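Local coordinates for esterase A (Caulobacter crescentus, PDB 5GKV), which is a penicillin-binding protein homologue of the beta-lactamase family that probably hydrolyses esters through a serine nucleophile, at residues E123-Q129 with E303-G307. Numbering follows the deposited sequence.
Sequences EQALSHQ and ERLRG
Arg304 reaches across to Glu123 and holds its carboxylate side-on, both NE and NH2 donating to the single oxygen OE1. The salt bridge measures 3.0 Å from Arg304 NE to Glu123 OE1, the NH2 bond is equally long, and neither N-H...O bond is straight. OE1 lies close to the guanidinium plane, yet the two flat groups are turned 71° apart, so this is not the coplanar pairing in which two nitrogens face two oxygens. NE approaches OE1 from the anti side, well out of the carboxylate plane, whereas NH2 meets it nearly along the C-O bond. The arginine CB and CG pass beside Ser127, and the bend that follows at chi2 (48°) swings CD and NE toward the acid. The remaining nitrogen, NH1, is bonded to the carbonyls of Ala299 and Ala302, and Tyr101 adds a cation-pi contact.

Behind NE along the arginine chain, Arg304 CB packs 3.8 Å from Ser127 OG. Ser127 OG donates to Glu123 O (2.7 Å) and accepts an almost straight bond from Gln129 NE2, at 174°. The Gln129 side chain, thus pinned, runs antiparallel to that of Leu305, whose CD2 sits 3.8 Å from Gln129 NE2 and whose CD1 lies against CG and CD. Leu305 CD2 also touches Ser127 O, and Trp318 of strand 315-318 packs against both Leu305 and Ser127.

The contact thereby joins the Schellman-capped end of helix 122-126, where His128 has positive phi, to the start of the two-stranded hairpin 305-318. Charge pairing at its partly exposed side gives way to aliphatic packing over buried serine and glutamine groups, and concentrating both donors on OE1 would probably polarise the carboxylate toward that oxygen and favour its ionised form.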
ATOM      1  N   GLU A 123      12.701   4.074 -11.056  1.00 18.41           N
ATOM      2  CA  GLU A 123      12.916   3.747  -9.649  1.00 19.55           C
ATOM      3  C   GLU A 123      13.040   5.006  -8.787  1.00 21.09           C
ATOM      4  O   GLU A 123      12.676   4.981  -7.604  1.00 18.30           O
ATOM      5  CB  GLU A 123      14.144   2.843  -9.486  1.00 20.54           C
ATOM      6  CG  GLU A 123      15.472   3.488  -9.907  1.00 20.23           C
ATOM      7  CD  GLU A 123      16.580   2.471 -10.091  1.00 23.82           C
ATOM      8  OE1 GLU A 123      16.473   1.353  -9.540  1.00 22.17           O
ATOM      9  OE2 GLU A 123      17.563   2.790 -10.795  1.00 21.15           O
ATOM     10  N   GLN A 124      13.506   6.120  -9.360  1.00 18.09           N
ATOM     11  CA  GLN A 124      13.526   7.377  -8.611  1.00 17.43           C
ATOM     12  C   GLN A 124      12.109   7.836  -8.289  1.00 17.27           C
ATOM     13  O   GLN A 124      11.826   8.272  -7.163  1.00 19.82           O
ATOM     14  CB  GLN A 124      14.291   8.455  -9.405  1.00 14.41           C
ATOM     15  CG  GLN A 124      15.805   8.284  -9.301  1.00 18.92           C
ATOM     16  CD  GLN A 124      16.580   9.010 -10.392  1.00 20.73           C
ATOM     17  OE1 GLN A 124      16.022   9.778 -11.169  1.00 18.46           O
ATOM     18  NE2 GLN A 124      17.876   8.760 -10.451  1.00 23.72           N
ATOM     19  N   ALA A 125      11.203   7.729  -9.265  1.00 15.74           N
ATOM     20  CA  ALA A 125       9.804   8.096  -9.052  1.00 19.01           C
ATOM     21  C   ALA A 125       9.160   7.226  -7.985  1.00 18.80           C
ATOM     22  O   ALA A 125       8.420   7.726  -7.126  1.00 15.24           O
ATOM     23  CB  ALA A 125       9.012   7.971 -10.355  1.00 17.30           C
ATOM     24  N   LEU A 126       9.408   5.919  -8.042  1.00 16.03           N
ATOM     25  CA  LEU A 126       8.735   4.992  -7.137  1.00 17.73           C
ATOM     26  C   LEU A 126       9.302   5.030  -5.730  1.00 17.32           C
ATOM     27  O   LEU A 126       8.616   4.593  -4.802  1.00 17.84           O
ATOM     28  CB  LEU A 126       8.803   3.563  -7.685  1.00 17.48           C
ATOM     29  CG  LEU A 126       8.017   3.337  -8.982  1.00 21.44           C
ATOM     30  CD1 LEU A 126       8.198   1.893  -9.435  1.00 21.62           C
ATOM     31  CD2 LEU A 126       6.544   3.663  -8.783  1.00 21.18           C
ATOM     32  N   SER A 127      10.505   5.580  -5.537  1.00 17.25           N
ATOM     33  CA  SER A 127      11.069   5.748  -4.206  1.00 17.34           C
ATOM     34  C   SER A 127      10.932   7.185  -3.686  1.00 14.48           C
ATOM     35  O   SER A 127      11.651   7.577  -2.758  1.00 13.92           O
ATOM     36  CB  SER A 127      12.531   5.290  -4.188  1.00 19.03           C
ATOM     37  OG  SER A 127      13.316   5.987  -5.152  1.00 19.28           O
ATOM     38  N   HIS A 128      10.003   7.959  -4.246  1.00 13.68           N
ATOM     39  CA  HIS A 128       9.603   9.256  -3.719  1.00 16.62           C
ATOM     40  C   HIS A 128      10.730  10.275  -3.809  1.00 18.36           C
ATOM     41  O   HIS A 128      10.840  11.168  -2.973  1.00 17.09           O
ATOM     42  CB  HIS A 128       9.063   9.106  -2.276  1.00 13.17           C
ATOM     43  CG  HIS A 128       7.970   8.074  -2.186  1.00 17.93           C
ATOM     44  ND1 HIS A 128       6.659   8.348  -2.532  1.00 17.90           N
ATOM     45  CD2 HIS A 128       8.010   6.753  -1.887  1.00 16.22           C
ATOM     46  CE1 HIS A 128       5.932   7.247  -2.417  1.00 14.86           C
ATOM     47  NE2 HIS A 128       6.725   6.262  -2.027  1.00 15.52           N
ATOM     48  N   GLN A 129      11.558  10.164  -4.851  1.00 17.52           N
ATOM     49  CA  GLN A 129      12.671  11.080  -5.046  1.00 20.04           C
ATOM     50  C   GLN A 129      12.373  12.199  -6.031  1.00 21.18           C
ATOM     51  O   GLN A 129      13.134  13.176  -6.074  1.00 22.52           O
ATOM     52  CB  GLN A 129      13.900  10.313  -5.532  1.00 19.49           C
ATOM     53  CG  GLN A 129      14.428   9.326  -4.536  1.00 20.73           C
ATOM     54  CD  GLN A 129      15.730   8.742  -5.010  1.00 22.91           C
ATOM     55  OE1 GLN A 129      16.724   9.460  -5.125  1.00 23.92           O
ATOM     56  NE2 GLN A 129      15.735   7.451  -5.314  1.00 17.75           N
ATOM     57  N   GLU A 303      17.275  -1.487  -1.616  1.00 18.76           N
ATOM     58  CA  GLU A 303      17.269  -0.123  -1.109  1.00 21.83           C
ATOM     59  C   GLU A 303      17.714   0.860  -2.183  1.00 23.25           C
ATOM     60  O   GLU A 303      18.815   0.745  -2.725  1.00 19.83           O
ATOM     61  CB  GLU A 303      18.185   0.000   0.104  1.00 21.24           C
ATOM     62  CG  GLU A 303      18.173   1.398   0.691  1.00 24.17           C
ATOM     63  CD  GLU A 303      19.011   1.496   1.949  1.00 28.04           C
ATOM     64  OE1 GLU A 303      20.220   1.765   1.831  1.00 28.55           O
ATOM     65  OE2 GLU A 303      18.458   1.292   3.051  1.00 25.65           O
ATOM     66  N   ARG A 304      16.857   1.831  -2.473  1.00 19.82           N
ATOM     67  CA  ARG A 304      17.209   2.952  -3.332  1.00 23.69           C
ATOM     68  C   ARG A 304      17.862   4.073  -2.541  1.00 30.31           C
ATOM     69  O   ARG A 304      18.877   4.638  -2.977  1.00 23.20           O
ATOM     70  CB  ARG A 304      15.961   3.473  -4.047  1.00 20.91           C
ATOM     71  CG  ARG A 304      15.731   2.873  -5.433  1.00 25.93           C
ATOM     72  CD  ARG A 304      15.860   1.369  -5.417  1.00 25.75           C
ATOM     73  NE  ARG A 304      15.656   0.766  -6.734  1.00 24.12           N
ATOM     74  CZ  ARG A 304      15.215  -0.472  -6.924  1.00 23.93           C
ATOM     75  NH1 ARG A 304      14.908  -1.249  -5.875  1.00 20.07           N
ATOM     76  NH2 ARG A 304      15.078  -0.934  -8.165  1.00 19.37           N
ATOM     77  N   LEU A 305      17.292   4.405  -1.385  1.00 26.94           N
ATOM     78  CA  LEU A 305      17.883   5.388  -0.490  1.00 24.38           C
ATOM     79  C   LEU A 305      17.263   5.224   0.889  1.00 29.90           C
ATOM     80  O   LEU A 305      16.211   4.591   1.051  1.00 24.90           O
ATOM     81  CB  LEU A 305      17.691   6.815  -0.994  1.00 25.24           C
ATOM     82  CG  LEU A 305      16.362   7.509  -0.738  1.00 24.11           C
ATOM     83  CD1 LEU A 305      16.530   9.013  -1.010  1.00 23.93           C
ATOM     84  CD2 LEU A 305      15.240   6.904  -1.582  1.00 29.07           C
ATOM     85  N   ARG A 306      17.927   5.829   1.877  1.00 27.33           N
ATOM     86  CA  ARG A 306      17.534   5.717   3.274  1.00 25.17           C
ATOM     87  C   ARG A 306      17.878   7.009   3.999  1.00 27.65           C
ATOM     88  O   ARG A 306      18.921   7.611   3.740  1.00 26.98           O
ATOM     89  CB  ARG A 306      18.230   4.527   3.940  1.00 24.62           C
ATOM     90  CG  ARG A 306      17.966   4.428   5.425  1.00 28.76           C
ATOM     91  CD  ARG A 306      18.617   3.207   6.017  1.00 25.61           C
ATOM     92  NE  ARG A 306      18.703   3.329   7.467  1.00 36.19           N
ATOM     93  CZ  ARG A 306      19.097   2.356   8.277  1.00 30.60           C
ATOM     94  NH1 ARG A 306      19.420   1.173   7.775  1.00 30.40           N
ATOM     95  NH2 ARG A 306      19.151   2.568   9.588  1.00 28.58           N
ATOM     96  N   GLY A 307      17.009   7.422   4.899  1.00 25.10           N
ATOM     97  CA  GLY A 307      17.214   8.646   5.650  1.00 27.61           C
ATOM     98  C   GLY A 307      15.877   9.230   6.046  1.00 28.08           C
ATOM     99  O   GLY A 307      14.817   8.649   5.795  1.00 23.35           O
TER